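Local structure of putative secreted cellulose-binding protein (Streptomyces coelicolor, 4OY6) at residues A[166-171]-A[175-180]; A[20-25]-A[36-41]. The protein probably binds crystalline cellulose and cleaves its chains by oxidation, as a copper-dependent lytic polysaccharide monooxygenase of family AA10. One frame throughout, in Å; residues are numbered along the deposited sequence.

Contact 1 of 2, residues A[166-171]-A[175-180]; sequences TIWQAS and QTYFLC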
loop_
_atom_site.group_PDB
_atom_site.type_symbol
_atom_site.label_atom_id
_atom_site.label_comp_id
_atom_site.label_asym_id
_atom_site.label_seq_id
_atom_site.Cartn_x
_atom_site.Cartn_y
_atom_site.Cartn_z
ATOM N N THR A 166 -1.104 4.909 -1.812
ATOM C CA THR A 166 -1.659 5.048 -3.131
ATOM C C THR A 166 -3.105 4.581 -3.120
ATOM O O THR A 166 -3.408 3.479 -2.673
ATOM C CB THR A 166 -0.866 4.198 -4.154
ATOM O OG1 THR A 166 0.491 4.627 -4.201
ATOM C CG2 THR A 166 -1.469 4.288 -5.531
ATOM N N ILE A 167 -3.981 5.461 -3.586
ATOM C CA ILE A 167 -5.408 5.172 -3.697
ATOM C C ILE A 167 -5.761 5.103 -5.177
ATOM O O ILE A 167 -5.594 6.077 -5.902
ATOM C CB ILE A 167 -6.260 6.225 -2.961
ATOM C CG1 ILE A 167 -5.816 6.336 -1.495
ATOM C CG2 ILE A 167 -7.731 5.869 -3.068
ATOM C CD1 ILE A 167 -6.577 7.321 -0.656
ATOM N N TRP A 168 -6.224 3.934 -5.604
ATOM C CA TRP A 168 -6.609 3.659 -6.985
ATOM C C TRP A 168 -8.122 3.585 -7.049
ATOM O O TRP A 168 -8.714 2.660 -6.498
ATOM C CB TRP A 168 -5.988 2.347 -7.446
ATOM C CG TRP A 168 -6.490 1.745 -8.724
ATOM C CD1 TRP A 168 -7.099 2.364 -9.778
ATOM C CD2 TRP A 168 -6.396 0.363 -9.063
ATOM N NE1 TRP A 168 -7.402 1.432 -10.745
ATOM C CE2 TRP A 168 -6.973 0.198 -10.332
ATOM C CE3 TRP A 168 -5.886 -0.763 -8.395
ATOM C CZ2 TRP A 168 -7.064 -1.056 -10.944
ATOM C CZ3 TRP A 168 -5.964 -1.986 -8.997
ATOM C CH2 TRP A 168 -6.567 -2.131 -10.254
ATOM N N GLN A 169 -8.745 4.547 -7.717
ATOM C CA GLN A 169 -10.175 4.506 -7.973
ATOM C C GLN A 169 -10.367 3.846 -9.338
ATOM O O GLN A 169 -10.010 4.436 -10.360
ATOM C CB GLN A 169 -10.782 5.913 -7.964
ATOM C CG GLN A 169 -12.271 5.932 -8.237
ATOM C CD GLN A 169 -13.070 5.333 -7.120
ATOM O OE1 GLN A 169 -12.683 5.372 -5.947
ATOM N NE2 GLN A 169 -14.249 4.820 -7.473
ATOM N N ALA A 170 -10.861 2.613 -9.346
ATOM C CA ALA A 170 -11.001 1.873 -10.593
ATOM C C ALA A 170 -12.167 2.428 -11.404
ATOM O O ALA A 170 -13.084 3.025 -10.841
ATOM C CB ALA A 170 -11.184 0.404 -10.304
ATOM N N SER A 171 -12.139 2.227 -12.722
ATOM C CA SER A 171 -13.149 2.804 -13.613
ATOM C C SER A 171 -14.377 1.948 -13.889
ATOM O O SER A 171 -15.357 2.460 -14.400
ATOM C CB SER A 171 -12.493 3.171 -14.937
ATOM O OG SER A 171 -11.570 4.237 -14.756
ATOM N N GLN A 175 -15.112 1.214 -6.991
ATOM C CA GLN A 175 -14.245 0.279 -6.281
ATOM C C GLN A 175 -12.881 0.951 -6.152
ATOM O O GLN A 175 -12.374 1.546 -7.112
ATOM C CB GLN A 175 -14.131 -1.017 -7.051
ATOM C CG GLN A 175 -13.273 -2.077 -6.389
ATOM C CD GLN A 175 -13.336 -3.367 -7.157
ATOM O OE1 GLN A 175 -12.631 -3.559 -8.153
ATOM N NE2 GLN A 175 -14.225 -4.246 -6.732
ATOM N N THR A 176 -12.304 0.853 -4.962
ATOM C CA THR A 176 -11.112 1.615 -4.617
ATOM C C THR A 176 -10.132 0.693 -3.895
ATOM O O THR A 176 -10.520 -0.065 -3.007
ATOM C CB THR A 176 -11.461 2.771 -3.666
ATOM O OG1 THR A 176 -12.665 3.424 -4.093
ATOM C CG2 THR A 176 -10.305 3.770 -3.572
ATOM N N TYR A 177 -8.856 0.783 -4.277
ATOM C CA TYR A 177 -7.767 0.018 -3.679
ATOM C C TYR A 177 -6.888 0.955 -2.867
ATOM O O TYR A 177 -6.619 2.063 -3.305
ATOM C CB TYR A 177 -6.953 -0.700 -4.758
ATOM C CG TYR A 177 -7.761 -1.636 -5.619
ATOM C CD1 TYR A 177 -8.675 -1.157 -6.555
ATOM C CD2 TYR A 177 -7.619 -3.006 -5.508
ATOM C CE1 TYR A 177 -9.413 -2.029 -7.341
ATOM C CE2 TYR A 177 -8.375 -3.892 -6.288
ATOM C CZ TYR A 177 -9.285 -3.381 -7.194
ATOM O OH TYR A 177 -10.043 -4.250 -7.951
ATOM N N PHE A 178 -6.438 0.477 -1.708
ATOM C CA PHE A 178 -5.717 1.303 -0.727
ATOM C C PHE A 178 -4.383 0.633 -0.425
ATOM O O PHE A 178 -4.345 -0.383 0.265
ATOM C CB PHE A 178 -6.528 1.452 0.571
ATOM C CG PHE A 178 -7.879 2.093 0.353
ATOM C CD1 PHE A 178 -8.997 1.335 0.060
ATOM C CD2 PHE A 178 -8.032 3.462 0.460
ATOM C CE1 PHE A 178 -10.223 1.947 -0.145
ATOM C CE2 PHE A 178 -9.251 4.076 0.251
ATOM C CZ PHE A 178 -10.348 3.314 -0.046
ATOM N N LEU A 179 -3.316 1.184 -0.987
ATOM C CA LEU A 179 -2.023 0.478 -1.011
ATOM C C LEU A 179 -0.934 1.256 -0.258
ATOM O O LEU A 179 -0.470 2.318 -0.708
ATOM C CB LEU A 179 -1.552 0.261 -2.442
ATOM C CG LEU A 179 -2.364 -0.585 -3.404
ATOM C CD1 LEU A 179 -3.121 -1.770 -2.820
ATOM C CD2 LEU A 179 -3.258 0.234 -4.272
ATOM N N CYS A 180 -0.510 0.711 0.879
ATOM C CA CYS A 180 0.651 1.216 1.620
ATOM C C CYS A 180 1.924 0.584 1.090
ATOM O O CYS A 180 2.002 -0.648 1.052
ATOM C CB CYS A 180 0.573 0.870 3.101
ATOM S SG CYS A 180 -0.638 1.853 3.976
HETATM O O HOH W 1 1.734 2.708 -2.485
#

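Contact 2 of 2, residues A[20-25]-A[36-41]; sequences DDFQNP and QAWQDD. With ZN (zinc ion), chain J.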
loop_
_atom_site.group_PDB
_atom_site.type_symbol
_atom_site.label_atom_id
_atom_site.label_comp_id
_atom_site.label_asym_id
_atom_site.label_seq_id
_atom_site.Cartn_x
_atom_site.Cartn_y
_atom_site.Cartn_z
ATOM N N ASP A 20 7.525 -18.117 -1.865
ATOM C CA ASP A 20 8.136 -19.391 -2.234
ATOM C C ASP A 20 8.742 -20.123 -1.033
ATOM O O ASP A 20 9.238 -21.230 -1.192
ATOM C CB ASP A 20 9.178 -19.236 -3.361
ATOM C CG ASP A 20 10.356 -18.368 -2.968
ATOM O OD1 ASP A 20 10.341 -17.755 -1.877
ATOM O OD2 ASP A 20 11.309 -18.287 -3.775
ATOM N N ASP A 21 8.654 -19.519 0.154
ATOM C CA ASP A 21 9.385 -19.935 1.353
ATOM C C ASP A 21 8.661 -19.409 2.609
ATOM O O ASP A 21 9.281 -18.873 3.495
ATOM C CB ASP A 21 10.836 -19.382 1.240
ATOM C CG ASP A 21 11.847 -20.054 2.186
ATOM O OD1 ASP A 21 11.590 -21.163 2.699
ATOM O OD2 ASP A 21 12.928 -19.451 2.399
ATOM N N PHE A 22 7.333 -19.551 2.664
ATOM C CA PHE A 22 6.516 -18.733 3.592
ATOM C C PHE A 22 6.507 -19.224 5.030
ATOM O O PHE A 22 5.995 -18.521 5.895
ATOM C CB PHE A 22 5.071 -18.550 3.111
ATOM C CG PHE A 22 4.291 -19.786 3.150
ATOM C CD1 PHE A 22 4.426 -20.716 2.130
ATOM C CD2 PHE A 22 3.435 -20.051 4.209
ATOM C CE1 PHE A 22 3.752 -21.899 2.191
ATOM C CE2 PHE A 22 2.733 -21.258 4.259
ATOM C CZ PHE A 22 2.914 -22.177 3.264
ATOM N N GLN A 23 7.112 -20.384 5.288
ATOM C CA GLN A 23 7.322 -20.856 6.653
ATOM C C GLN A 23 8.820 -20.818 7.009
ATOM O O GLN A 23 9.209 -21.457 7.977
ATOM C CB GLN A 23 6.694 -22.249 6.851
ATOM C CG GLN A 23 5.181 -22.208 6.632
ATOM C CD GLN A 23 4.463 -23.433 7.137
ATOM O OE1 GLN A 23 4.853 -24.536 6.824
ATOM N NE2 GLN A 23 3.385 -23.234 7.894
ATOM N N ASN A 24 9.636 -20.099 6.215
ATOM C CA ASN A 24 11.091 -20.019 6.435
ATOM C C ASN A 24 11.318 -19.603 7.854
ATOM O O ASN A 24 10.843 -18.514 8.283
ATOM C CB ASN A 24 11.799 -19.013 5.505
ATOM C CG ASN A 24 13.332 -19.028 5.658
ATOM O OD1 ASN A 24 13.852 -19.157 6.750
ATOM N ND2 ASN A 24 14.046 -18.878 4.552
ATOM N N PRO A 25 12.121 -20.411 8.573
ATOM C CA PRO A 25 12.298 -20.089 9.974
ATOM C C PRO A 25 13.098 -18.819 10.253
ATOM O O PRO A 25 13.090 -18.359 11.375
ATOM C CB PRO A 25 13.032 -21.320 10.534
ATOM C CG PRO A 25 13.648 -21.971 9.352
ATOM C CD PRO A 25 12.726 -21.703 8.207
ATOM N N GLN A 36 4.539 -11.642 11.111
ATOM C CA GLN A 36 3.291 -11.510 11.861
ATOM C C GLN A 36 2.096 -11.493 10.916
ATOM O O GLN A 36 1.030 -11.974 11.275
ATOM C CB GLN A 36 3.309 -10.305 12.804
ATOM C CG GLN A 36 3.413 -8.933 12.159
ATOM C CD GLN A 36 2.088 -8.329 11.686
ATOM O OE1 GLN A 36 1.068 -8.425 12.379
ATOM N NE2 GLN A 36 2.104 -7.646 10.557
ATOM N N ALA A 37 2.267 -10.959 9.702
ATOM C CA ALA A 37 1.184 -10.962 8.709
ATOM C C ALA A 37 0.882 -12.393 8.246
ATOM O O ALA A 37 -0.266 -12.819 8.218
ATOM C CB ALA A 37 1.545 -10.067 7.542
ATOM N N TRP A 38 1.915 -13.156 7.885
ATOM C CA TRP A 38 1.730 -14.550 7.482
ATOM C C TRP A 38 1.111 -15.382 8.599
ATOM O O TRP A 38 0.330 -16.290 8.325
ATOM C CB TRP A 38 3.062 -15.170 7.047
ATOM C CG TRP A 38 3.578 -14.823 5.670
ATOM C CD1 TRP A 38 4.590 -13.968 5.355
ATOM C CD2 TRP A 38 3.115 -15.361 4.432
ATOM N NE1 TRP A 38 4.787 -13.950 3.997
ATOM C CE2 TRP A 38 3.892 -14.807 3.415
ATOM C CE3 TRP A 38 2.131 -16.288 4.091
ATOM C CZ2 TRP A 38 3.715 -15.153 2.076
ATOM C CZ3 TRP A 38 1.948 -16.599 2.784
ATOM C CH2 TRP A 38 2.731 -16.043 1.799
ATOM N N GLN A 39 1.475 -15.095 9.846
ATOM C CA GLN A 39 0.899 -15.796 10.972
ATOM C C GLN A 39 -0.563 -15.450 11.215
ATOM O O GLN A 39 -1.345 -16.307 11.604
ATOM C CB GLN A 39 1.735 -15.583 12.244
ATOM C CG GLN A 39 3.170 -16.082 12.199
ATOM C CD GLN A 39 3.384 -17.303 11.357
ATOM O OE1 GLN A 39 3.019 -18.386 11.754
ATOM N NE2 GLN A 39 4.027 -17.138 10.193
ATOM N N ASP A 40 -0.942 -14.217 10.948
ATOM C CA ASP A 40 -2.311 -13.779 11.164
ATOM C C ASP A 40 -3.263 -14.324 10.101
ATOM O O ASP A 40 -4.313 -14.883 10.443
ATOM C CB ASP A 40 -2.396 -12.255 11.157
ATOM C CG ASP A 40 -3.788 -11.771 11.490
ATOM O OD1 ASP A 40 -4.510 -11.324 10.596
ATOM O OD2 ASP A 40 -4.184 -11.911 12.657
ATOM N N ASP A 41 -2.936 -14.108 8.834
ATOM C CA ASP A 41 -3.757 -14.637 7.735
ATOM C C ASP A 41 -2.873 -14.717 6.505
ATOM O O ASP A 41 -2.604 -13.698 5.867
ATOM C CB ASP A 41 -5.012 -13.807 7.445
ATOM C CG ASP A 41 -5.940 -14.491 6.437
ATOM O OD1 ASP A 41 -5.507 -15.471 5.812
ATOM O OD2 ASP A 41 -7.111 -14.079 6.284
HETATM ZN ZN ZN J . -6.511 -11.662 11.446
HETATM O O HOH W 2 4.102 -18.702 8.035
HETATM O O HOH W 3 -6.826 -13.685 10.972
HETATM O O HOH W 4 -6.333 -12.146 13.339
HETATM O O HOH W 5 -6.113 -9.689 11.975
HETATM O O HOH W 6 -8.321 -11.718 11.787
HETATM O O HOH W 7 -7.230 -11.163 9.737
#

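Contact 1 of 2, residues A[166-171]-A[175-180]
Gln-175 opens the pairing by accepting the amide of Ala-170 on its carbonyl oxygen (N to O 2.9 Å); its side-chain amide is shared, NE2 binding OD1 of Asn-54 and OE1 taking a weak bond from OH of Tyr-177. Next, OG1 of Thr-176 donates to OE1 of Gln-169 over 2.7 Å, 33° out of the amide's carbonyl plane; a bend at chi2 (69°) brings the glutamine tip back to meet it. CG2 of Thr-176 presses on CG2 of Ile-167, at 3.4 Å a tight methyl pair. The side chains of Tyr-177 and Trp-168 point the same way in an offset stack, planes 20° apart, CD1 of the tyrosine over the rim of the indole's six-membered ring. Their backbones also exchange two bonds. With an alanine at Tyr-177 the ring is gone, and one indole face would probably lose its stacking partner and His-1 its edge-to-face neighbour beside the copper. Phe-178 touches Ile-167 obliquely, whereas Leu-179 trades two backbone bonds with Thr-166 and shares a water with its OG1. Strand 110-118 pairs with 161-170, while 52-54 and 92-93 pair with 175-184; Trp-168 and Leu-179 pack on strand 97-104 of the other sheet, as in an immunoglobulin-like beta sandwich.

Contact 2 of 2, residues A[20-25]-A[36-41]
Phe-22 meets Trp-38 first through its CB, and this methylene makes the central touch between the loop and the helix. It sits over one face of the indole, 3.6 Å from the centroid of the six-membered ring and only 7° off the ring normal, a well-centred CH-pi contact. One bond further out, CG is still 4.0 Å from CZ3 of Trp-38. Of the two ring branches, CD2 comes obliquely to CE3 and CZ3 of the indole, 4.0 Å from each, while the remainder of the phenyl ring leads away. A chi1 of 69°, with CG wedged between the backbone N and the carbonyl carbon, turns the phenyl away beyond CB. The two side chains cross at about a right angle, and the ring planes stand 31° apart. Trp-46 then adds an edge-to-face partner to each of these two rings.

The setting is the helical region inserted between strand 2-6 and the later strands of the sandwich, where 20-25 runs between helices 10-18 and 27-30 and the last turn of helix 32-40 carries Trp-38. A type I turn from Asp-21 to Asn-24 bends the loop around Phe-22, and OD1 of Asn-24 caps the amide of Ala-26 in the turn that leads into helix 27-30. A water links the segments as well, donating to the carbonyl oxygen of Phe-22 and accepting from NE2 of Gln-39 at 2.7 Å. At the far side of the helix, Asp-40 binds a zinc ion through OD1 at 2.2 Å and, more loosely, OD2 at 2.6 Å; five waters surround the ion, one of them also donating to the carbonyl oxygen of Asp-40.

In the fold
The two contacts sample two parts of the fold, the beta core and the helical region after strand 2-6. Contact 2 comes first along the chain and is closed before contact 1 opens. Their centres lie 26 Å apart on opposite sides of the chain's centre, and their nearest atoms remain about 11 Å from each other. Contact 1 belongs to the mixed sheet and lies beside the copper held by His-1 and His-108; contact 2 involves helix 32-40 and a loop, with no strand in either segment. Both belong to the one AA10 domain. The placement of the helical part is consistent with the L2 region of AA10 enzymes, which often contributes to the substrate-binding surface.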